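Local coordinates for protein capsid (Human calicivirus NLV/Boxer/2001/US, PDB 4RDL) that forms the protruding (P) domain of a norovirus capsid, which binds histo-blood group antigens such as the Lewis y tetrasaccharide, at residues 25-30 against 229-234; 45-50 against 186-191; 215-220 against 275-280. All blocks are in the same frame, centred on the assembly; numbering follows the deposited sequence.

Interaction 1: 25-30 against 229-234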
loop_
_atom_site.group_PDB
_atom_site.type_symbol
_atom_site.label_atom_id
_atom_site.label_comp_id
_atom_site.label_asym_id
_atom_site.label_seq_id
_atom_site.Cartn_x
_atom_site.Cartn_y
_atom_site.Cartn_z
ATOM N N SER A 25 1.647 7.378 2.317
ATOM C CA SER A 25 1.595 6.345 3.335
ATOM C C SER A 25 2.754 6.404 4.325
ATOM O O SER A 25 3.875 6.780 3.988
ATOM C CB SER A 25 1.612 4.966 2.655
ATOM O OG SER A 25 1.518 3.906 3.607
ATOM N N ASN A 26 2.475 6.013 5.561
ATOM C CA ASN A 26 3.511 5.653 6.512
ATOM C C ASN A 26 4.380 4.566 5.860
ATOM O O ASN A 26 3.898 3.794 5.023
ATOM C CB ASN A 26 2.829 5.123 7.787
ATOM C CG ASN A 26 3.712 5.186 9.022
ATOM O OD1 ASN A 26 4.636 4.389 9.196
ATOM N ND2 ASN A 26 3.393 6.118 9.919
ATOM N N SER A 27 5.652 4.487 6.235
ATOM C CA SER A 27 6.520 3.429 5.707
ATOM C C SER A 27 6.640 2.202 6.614
ATOM O O SER A 27 7.258 1.202 6.221
ATOM C CB SER A 27 7.908 3.985 5.383
ATOM O OG SER A 27 8.423 4.694 6.500
ATOM N N ARG A 28 6.039 2.258 7.802
ATOM C CA ARG A 28 6.085 1.129 8.745
ATOM C C ARG A 28 4.753 0.390 8.893
ATOM O O ARG A 28 4.725 -0.759 9.334
ATOM C CB ARG A 28 6.562 1.604 10.114
ATOM C CG ARG A 28 7.996 2.094 10.107
ATOM C CD ARG A 28 8.415 2.556 11.489
ATOM N NE ARG A 28 8.660 1.445 12.395
ATOM C CZ ARG A 28 8.633 1.541 13.721
ATOM N NH1 ARG A 28 8.314 2.700 14.299
ATOM N NH2 ARG A 28 8.919 0.480 14.466
ATOM N N VAL A 29 3.651 1.066 8.565
ATOM C CA VAL A 29 2.339 0.430 8.424
ATOM C C VAL A 29 1.684 1.037 7.188
ATOM O O VAL A 29 1.997 2.172 6.822
ATOM C CB VAL A 29 1.428 0.667 9.653
ATOM C CG1 VAL A 29 1.934 -0.113 10.864
ATOM C CG2 VAL A 29 1.329 2.152 9.967
ATOM N N PRO A 30 0.807 0.282 6.511
ATOM C CA PRO A 30 0.128 0.835 5.334
ATOM C C PRO A 30 -1.075 1.678 5.758
ATOM O O PRO A 30 -2.219 1.212 5.773
ATOM C CB PRO A 30 -0.284 -0.417 4.557
ATOM C CG PRO A 30 -0.522 -1.425 5.634
ATOM C CD PRO A 30 0.534 -1.160 6.682
ATOM N N VAL A 229 1.935 5.608 15.102
ATOM C CA VAL A 229 3.131 4.970 14.559
ATOM C C VAL A 229 4.024 5.993 13.869
ATOM O O VAL A 229 3.599 6.654 12.924
ATOM C CB VAL A 229 2.772 3.856 13.556
ATOM C CG1 VAL A 229 4.031 3.333 12.847
ATOM C CG2 VAL A 229 2.026 2.726 14.260
ATOM N N PRO A 230 5.261 6.147 14.367
ATOM C CA PRO A 230 6.229 7.080 13.782
ATOM C C PRO A 230 7.098 6.384 12.733
ATOM O O PRO A 230 7.460 5.219 12.913
ATOM C CB PRO A 230 7.085 7.461 14.983
ATOM C CG PRO A 230 7.140 6.174 15.782
ATOM C CD PRO A 230 5.780 5.509 15.593
ATOM N N CYS A 231 7.418 7.089 11.649
ATOM C CA CYS A 231 8.373 6.604 10.659
ATOM C C CYS A 231 9.237 7.784 10.200
ATOM O O CYS A 231 8.886 8.943 10.437
ATOM C CB CYS A 231 7.662 5.934 9.475
ATOM S SG CYS A 231 6.788 7.062 8.384
ATOM N N THR A 232 10.374 7.501 9.580
ATOM C CA THR A 232 11.295 8.576 9.214
ATOM C C THR A 232 11.167 9.052 7.760
ATOM O O THR A 232 11.733 10.078 7.392
ATOM C CB THR A 232 12.757 8.239 9.594
ATOM O OG1 THR A 232 13.038 6.865 9.293
ATOM C CG2 THR A 232 12.988 8.473 11.096
ATOM N N LEU A 233 10.413 8.320 6.940
ATOM C CA LEU A 233 10.064 8.793 5.593
ATOM C C LEU A 233 8.705 8.260 5.153
ATOM O O LEU A 233 8.370 7.109 5.433
ATOM C CB LEU A 233 11.084 8.323 4.553
ATOM C CG LEU A 233 12.477 8.931 4.453
ATOM C CD1 LEU A 233 13.309 8.171 3.413
ATOM C CD2 LEU A 233 12.392 10.426 4.121
ATOM N N PRO A 234 7.938 9.078 4.415
ATOM C CA PRO A 234 6.749 8.548 3.740
ATOM C C PRO A 234 7.162 7.478 2.729
ATOM O O PRO A 234 8.226 7.595 2.105
ATOM C CB PRO A 234 6.190 9.767 2.997
ATOM C CG PRO A 234 6.783 10.961 3.712
ATOM C CD PRO A 234 8.152 10.509 4.127
HETATM O O HOH W 1 10.741 4.686 8.556
#
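N26 reaches strand 229-231 because its CG lies anti to the backbone N (chi1 -159°), whereas S27, with chi1 at 51°, holds OG between its own N and carbonyl carbon, close to L233. An asparagine suits the first place because its amide can donate and accept at once. N26 ND2 donates to V229 O at 3.1 Å, from above the carbonyl plane, and also bonds to S219. N26 OD1 accepts from R28 N at 2.9 Å, forming an Asx turn, and rests against C231 CB. S27, small enough to fit against C231, donates from OG to L233 O at 2.6 Å. The same OG accepts from a water bonded to T232 N, while S27 N donates an almost straight hydrogen bond to C231 SG (3.5 Å, 173°). R28 lays its aliphatic stem past C231 and V229, then presents the guanidinium edge-on, R28 NH1 to P230 O at 3.0 Å. Its NE makes a salt bridge to D109. Nearby, V29 CG2 and V229 CG1 meet tip to tip at 4.1 Å. Side chains of the 25-30 loop thus satisfy the carbonyls of V229, P230 and L233 in a buried place that holds one ordered water, and the R28 charge is probably stabilised by D109 and the F48 ring.

Interaction 2: 45-50 against 186-191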
loop_
_atom_site.group_PDB
_atom_site.type_symbol
_atom_site.label_atom_id
_atom_site.label_comp_id
_atom_site.label_asym_id
_atom_site.label_seq_id
_atom_site.Cartn_x
_atom_site.Cartn_y
_atom_site.Cartn_z
ATOM N N VAL A 45 16.582 6.623 20.034
ATOM C CA VAL A 45 17.200 6.597 18.722
ATOM C C VAL A 45 16.363 5.773 17.751
ATOM O O VAL A 45 16.053 4.617 18.024
ATOM C CB VAL A 45 18.611 5.983 18.822
ATOM C CG1 VAL A 45 19.288 5.922 17.459
ATOM C CG2 VAL A 45 19.459 6.766 19.825
ATOM N N PRO A 46 15.973 6.371 16.616
ATOM C CA PRO A 46 15.274 5.552 15.622
ATOM C C PRO A 46 16.247 4.671 14.843
ATOM O O PRO A 46 17.309 5.134 14.412
ATOM C CB PRO A 46 14.643 6.598 14.695
ATOM C CG PRO A 46 15.570 7.755 14.773
ATOM C CD PRO A 46 16.080 7.781 16.195
ATOM N N GLN A 47 15.885 3.405 14.677
ATOM C CA GLN A 47 16.631 2.504 13.811
ATOM C C GLN A 47 15.622 1.619 13.098
ATOM O O GLN A 47 15.736 0.388 13.077
ATOM C CB GLN A 47 17.662 1.678 14.590
ATOM C CG GLN A 47 18.581 0.881 13.669
ATOM C CD GLN A 47 19.717 0.181 14.386
ATOM O OE1 GLN A 47 19.824 0.224 15.611
ATOM N NE2 GLN A 47 20.580 -0.473 13.613
ATOM N N PHE A 48 14.615 2.266 12.523
ATOM C CA PHE A 48 13.586 1.559 11.780
ATOM C C PHE A 48 14.240 0.806 10.629
ATOM O O PHE A 48 15.275 1.236 10.107
ATOM C CB PHE A 48 12.534 2.538 11.258
ATOM C CG PHE A 48 11.979 3.443 12.320
ATOM C CD1 PHE A 48 11.786 2.976 13.610
ATOM C CD2 PHE A 48 11.673 4.765 12.032
ATOM C CE1 PHE A 48 11.288 3.817 14.602
ATOM C CE2 PHE A 48 11.169 5.601 13.007
ATOM C CZ PHE A 48 10.989 5.133 14.299
ATOM N N GLN A 49 13.656 -0.325 10.245
ATOM C CA GLN A 49 14.192 -1.102 9.139
ATOM C C GLN A 49 13.366 -0.920 7.874
ATOM O O GLN A 49 13.839 -1.203 6.770
ATOM C CB GLN A 49 14.303 -2.574 9.526
ATOM C CG GLN A 49 15.289 -2.790 10.655
ATOM C CD GLN A 49 16.659 -2.247 10.308
ATOM O OE1 GLN A 49 17.245 -2.624 9.292
ATOM N NE2 GLN A 49 17.174 -1.342 11.140
ATOM N N ASN A 50 12.131 -0.456 8.048
ATOM C CA ASN A 50 11.296 -0.050 6.931
ATOM C C ASN A 50 11.334 1.470 6.760
ATOM O O ASN A 50 11.680 2.195 7.696
ATOM C CB ASN A 50 9.871 -0.576 7.100
ATOM C CG ASN A 50 9.787 -2.076 6.881
ATOM O OD1 ASN A 50 10.457 -2.614 5.995
ATOM N ND2 ASN A 50 8.987 -2.759 7.690
ATOM N N TRP A 186 10.078 2.083 19.082
ATOM C CA TRP A 186 11.464 2.320 18.678
ATOM C C TRP A 186 12.359 1.088 18.880
ATOM O O TRP A 186 13.536 1.105 18.515
ATOM C CB TRP A 186 12.050 3.509 19.450
ATOM C CG TRP A 186 11.779 4.865 18.826
ATOM C CD1 TRP A 186 12.639 5.611 18.065
ATOM C CD2 TRP A 186 10.573 5.629 18.930
ATOM N NE1 TRP A 186 12.039 6.790 17.690
ATOM C CE2 TRP A 186 10.771 6.826 18.206
ATOM C CE3 TRP A 186 9.344 5.422 19.568
ATOM C CZ2 TRP A 186 9.790 7.807 18.101
ATOM C CZ3 TRP A 186 8.373 6.390 19.456
ATOM C CH2 TRP A 186 8.601 7.573 18.726
ATOM N N ALA A 187 11.812 0.018 19.457
ATOM C CA ALA A 187 12.585 -1.212 19.621
ATOM C C ALA A 187 12.930 -1.812 18.269
ATOM O O ALA A 187 12.094 -1.841 17.367
ATOM C CB ALA A 187 11.817 -2.227 20.454
ATOM N N VAL A 188 14.162 -2.294 18.136
ATOM C CA VAL A 188 14.583 -2.986 16.926
ATOM C C VAL A 188 14.394 -4.483 17.134
ATOM O O VAL A 188 14.903 -5.044 18.103
ATOM C CB VAL A 188 16.062 -2.700 16.596
ATOM C CG1 VAL A 188 16.451 -3.385 15.299
ATOM C CG2 VAL A 188 16.309 -1.206 16.491
ATOM N N PRO A 189 13.646 -5.140 16.231
ATOM C CA PRO A 189 13.463 -6.591 16.392
ATOM C C PRO A 189 14.807 -7.316 16.404
ATOM O O PRO A 189 15.721 -6.930 15.673
ATOM C CB PRO A 189 12.654 -6.985 15.145
ATOM C CG PRO A 189 11.962 -5.707 14.728
ATOM C CD PRO A 189 12.953 -4.617 15.043
ATOM N N ASN A 190 14.918 -8.365 17.217
ATOM C CA ASN A 190 16.121 -9.192 17.248
ATOM C C ASN A 190 16.071 -10.239 16.133
ATOM O O ASN A 190 15.856 -11.429 16.378
ATOM C CB ASN A 190 16.265 -9.853 18.617
ATOM C CG ASN A 190 17.618 -10.481 18.817
ATOM O OD1 ASN A 190 18.620 -9.990 18.304
ATOM N ND2 ASN A 190 17.659 -11.578 19.565
ATOM N N TYR A 191 16.274 -9.785 14.899
ATOM C CA TYR A 191 16.035 -10.613 13.717
ATOM C C TYR A 191 16.845 -11.905 13.658
ATOM O O TYR A 191 16.371 -12.912 13.131
ATOM C CB TYR A 191 16.335 -9.820 12.449
ATOM C CG TYR A 191 15.489 -8.588 12.229
ATOM C CD1 TYR A 191 14.232 -8.675 11.632
ATOM C CD2 TYR A 191 15.973 -7.332 12.562
ATOM C CE1 TYR A 191 13.468 -7.542 11.407
ATOM C CE2 TYR A 191 15.220 -6.199 12.342
ATOM C CZ TYR A 191 13.975 -6.305 11.764
ATOM O OH TYR A 191 13.251 -5.164 11.545
HETATM O O HOH W 2 15.976 2.118 19.179
HETATM O O HOH W 3 13.964 1.721 15.889
#
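W186 carries the tightly packed part of this contact, with P46 and F48 closing on its indole from two directions. The CD1 edge of the W186 indole meets V45 O and P46 CA, each 3.6 Å away and near the ring plane, while F48 CZ sits over one face, 3.9 Å from W186 NE1 and offset toward the rim. The F48 and indole planes are inclined at 50°, an oblique meeting. P46 CB covers one face of the phenyl ring and also reaches the indole, 4.0 Å from W186 NE1; a rigid, compact proline can touch both rings. A second close spot lies at Q49, whose CG comes 3.3 Å from Y191 OH. The Q49 chain folds back at chi2 (-57°), which brings Q49 NE2 within 3.0 Å of Q47 O for a hydrogen bond, while OE1 accepts from A202 N. The more solvent-accessible side lies at V188 and Q47, both partly exposed, where V188 CG2 touches Q47 CB at 3.7 Å and the Q47 amide turns to A202 O. No direct hydrogen bond joins the segments; instead one water links V45 O to W186 O, and another joins Q47 N to that same W186 oxygen. The P46, F48 and W186 end packs beside strand 213-220, all three against Y216, W186 edge-to-face with its ring; at the other end Y191 is backbone-bonded to H148.

Interaction 3: 215-220 against 275-280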
loop_
_atom_site.group_PDB
_atom_site.type_symbol
_atom_site.label_atom_id
_atom_site.label_comp_id
_atom_site.label_asym_id
_atom_site.label_seq_id
_atom_site.Cartn_x
_atom_site.Cartn_y
_atom_site.Cartn_z
ATOM N N VAL A 215 12.522 14.449 12.329
ATOM C CA VAL A 215 11.089 14.507 12.070
ATOM C C VAL A 215 10.515 13.115 11.842
ATOM O O VAL A 215 11.062 12.320 11.077
ATOM C CB VAL A 215 10.811 15.376 10.824
ATOM C CG1 VAL A 215 9.330 15.345 10.458
ATOM C CG2 VAL A 215 11.294 16.826 11.066
ATOM N N TYR A 216 9.412 12.836 12.524
ATOM C CA TYR A 216 8.658 11.592 12.339
ATOM C C TYR A 216 7.328 11.876 11.674
ATOM O O TYR A 216 6.620 12.819 12.040
ATOM C CB TYR A 216 8.429 10.901 13.684
ATOM C CG TYR A 216 9.722 10.542 14.353
ATOM C CD1 TYR A 216 10.433 9.419 13.954
ATOM C CD2 TYR A 216 10.263 11.353 15.343
ATOM C CE1 TYR A 216 11.625 9.089 14.544
ATOM C CE2 TYR A 216 11.456 11.030 15.945
ATOM C CZ TYR A 216 12.132 9.892 15.542
ATOM O OH TYR A 216 13.327 9.552 16.133
ATOM N N PHE A 217 7.014 11.073 10.668
ATOM C CA PHE A 217 5.705 11.094 10.056
ATOM C C PHE A 217 4.854 10.086 10.794
ATOM O O PHE A 217 5.295 8.963 11.039
ATOM C CB PHE A 217 5.844 10.774 8.570
ATOM C CG PHE A 217 6.729 11.749 7.859
ATOM C CD1 PHE A 217 6.203 12.930 7.356
ATOM C CD2 PHE A 217 8.092 11.523 7.757
ATOM C CE1 PHE A 217 7.024 13.858 6.748
ATOM C CE2 PHE A 217 8.920 12.449 7.150
ATOM C CZ PHE A 217 8.387 13.611 6.638
ATOM N N THR A 218 3.639 10.490 11.159
ATOM C CA THR A 218 2.788 9.684 12.026
ATOM C C THR A 218 1.555 9.176 11.318
ATOM O O THR A 218 1.024 9.817 10.404
ATOM C CB THR A 218 2.299 10.498 13.249
ATOM O OG1 THR A 218 1.488 11.593 12.805
ATOM C CG2 THR A 218 3.486 11.029 14.057
ATOM N N SER A 219 1.093 8.004 11.767
ATOM C CA SER A 219 -0.224 7.496 11.408
ATOM C C SER A 219 -0.920 6.967 12.643
ATOM O O SER A 219 -0.300 6.321 13.495
ATOM C CB SER A 219 -0.119 6.348 10.394
ATOM O OG SER A 219 0.489 6.777 9.190
ATOM N N THR A 220 -2.222 7.207 12.720
ATOM C CA THR A 220 -3.029 6.544 13.730
ATOM C C THR A 220 -3.264 5.104 13.284
ATOM O O THR A 220 -3.691 4.848 12.159
ATOM C CB THR A 220 -4.357 7.274 13.950
ATOM O OG1 THR A 220 -4.080 8.586 14.463
ATOM C CG2 THR A 220 -5.210 6.525 14.950
ATOM N N GLY A 275 18.737 9.541 4.520
ATOM C CA GLY A 275 17.321 9.325 4.262
ATOM C C GLY A 275 16.418 9.623 5.446
ATOM O O GLY A 275 15.603 8.793 5.839
ATOM N N TYR A 276 16.570 10.801 6.028
ATOM C CA TYR A 276 15.669 11.273 7.074
ATOM C C TYR A 276 15.686 12.791 7.027
ATOM O O TYR A 276 16.531 13.393 6.349
ATOM C CB TYR A 276 16.111 10.777 8.460
ATOM C CG TYR A 276 17.414 11.386 8.939
ATOM C CD1 TYR A 276 17.417 12.455 9.825
ATOM C CD2 TYR A 276 18.639 10.893 8.505
ATOM C CE1 TYR A 276 18.600 13.026 10.257
ATOM C CE2 TYR A 276 19.831 11.455 8.937
ATOM C CZ TYR A 276 19.801 12.519 9.815
ATOM O OH TYR A 276 20.981 13.089 10.249
ATOM N N MET A 277 14.759 13.433 7.722
ATOM C CA MET A 277 14.789 14.887 7.747
ATOM C C MET A 277 14.717 15.469 9.147
ATOM O O MET A 277 14.313 14.800 10.099
ATOM C CB MET A 277 13.764 15.523 6.796
ATOM C CG MET A 277 12.341 15.493 7.260
ATOM S SD MET A 277 11.179 16.284 6.095
ATOM C CE MET A 277 11.102 15.105 4.744
ATOM N N THR A 278 15.162 16.712 9.268
ATOM C CA THR A 278 15.147 17.408 10.539
ATOM C C THR A 278 14.444 18.744 10.405
ATOM O O THR A 278 14.205 19.233 9.291
ATOM C CB THR A 278 16.558 17.686 11.048
ATOM O OG1 THR A 278 17.199 18.599 10.149
ATOM C CG2 THR A 278 17.367 16.392 11.146
ATOM N N CYS A 279 14.123 19.324 11.553
ATOM C CA CYS A 279 13.595 20.673 11.634
ATOM C C CYS A 279 14.128 21.287 12.915
ATOM O O CYS A 279 14.716 20.598 13.746
ATOM C CB CYS A 279 12.068 20.645 11.708
ATOM S SG CYS A 279 11.427 19.992 13.289
ATOM N N VAL A 280 13.920 22.586 13.080
ATOM C CA VAL A 280 14.029 23.183 14.399
ATOM C C VAL A 280 12.597 23.440 14.851
ATOM O O VAL A 280 11.901 24.289 14.290
ATOM C CB VAL A 280 14.853 24.484 14.394
ATOM C CG1 VAL A 280 14.797 25.138 15.766
ATOM C CG2 VAL A 280 16.288 24.186 14.014
HETATM O O HOH W 4 12.868 11.922 9.066
#
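The F217 ring receives M277 at its edge, while V215 CG1 of its own strand lies over one face, 4.3 Å above the plane and offset toward the rim. M277 CE, near the ring plane, comes 3.6 Å from F217 CZ. The sulfur is at the edge too: M277 SD stands 5.2 Å from the F217 ring centroid and 78° off the ring normal, a Met-aromatic contact. A bend at chi3 (73°) turns the methyl toward the ring, and a flexible thioether suits a place where a side chain must fit round an aromatic rim. The two strands are antiparallel neighbours in the same sheet, but their short segments cross at 110°, so pairing here is brief. V215 N donates to M277 O at 2.9 Å, nearly straight, and a water that accepts from M277 N at 2.8 Å also lies close to V215 O. Beta-branched V215, at the point where the strands come nearest, sets its CB 3.9 Å from M277 CG and its CG2 3.9 Å from C279 SG. T278 points its side chain away from V215 and is hydrogen-bonded through OG1 to E212. Strand 265-272, the next neighbour of strand 276-279, brings F269 against V215 and M271 against M277.

Overall arrangement
The three contacts cluster round strand 213-220, in a different sheet from the one that includes strands 72-80, 113-121 and 167-177 and carries several of the residues seen to contact glycan. Centres of interactions 1 and 3 are about 9 Å apart; their strands 228-231 and 213-220 are adjacent in one antiparallel sheet, and along the chain the two contacts cross. Interaction 2, centred about 13 Å from interaction 1, is nested inside the loop that interaction 1 closes, and it closes before interaction 3, about 16 Å away, opens. R28 against F48, P230 against W186, and Y216 against both P46 and W186 join the contacts, so the early loops 25-30 and 45-50 are held against later parts of the chain.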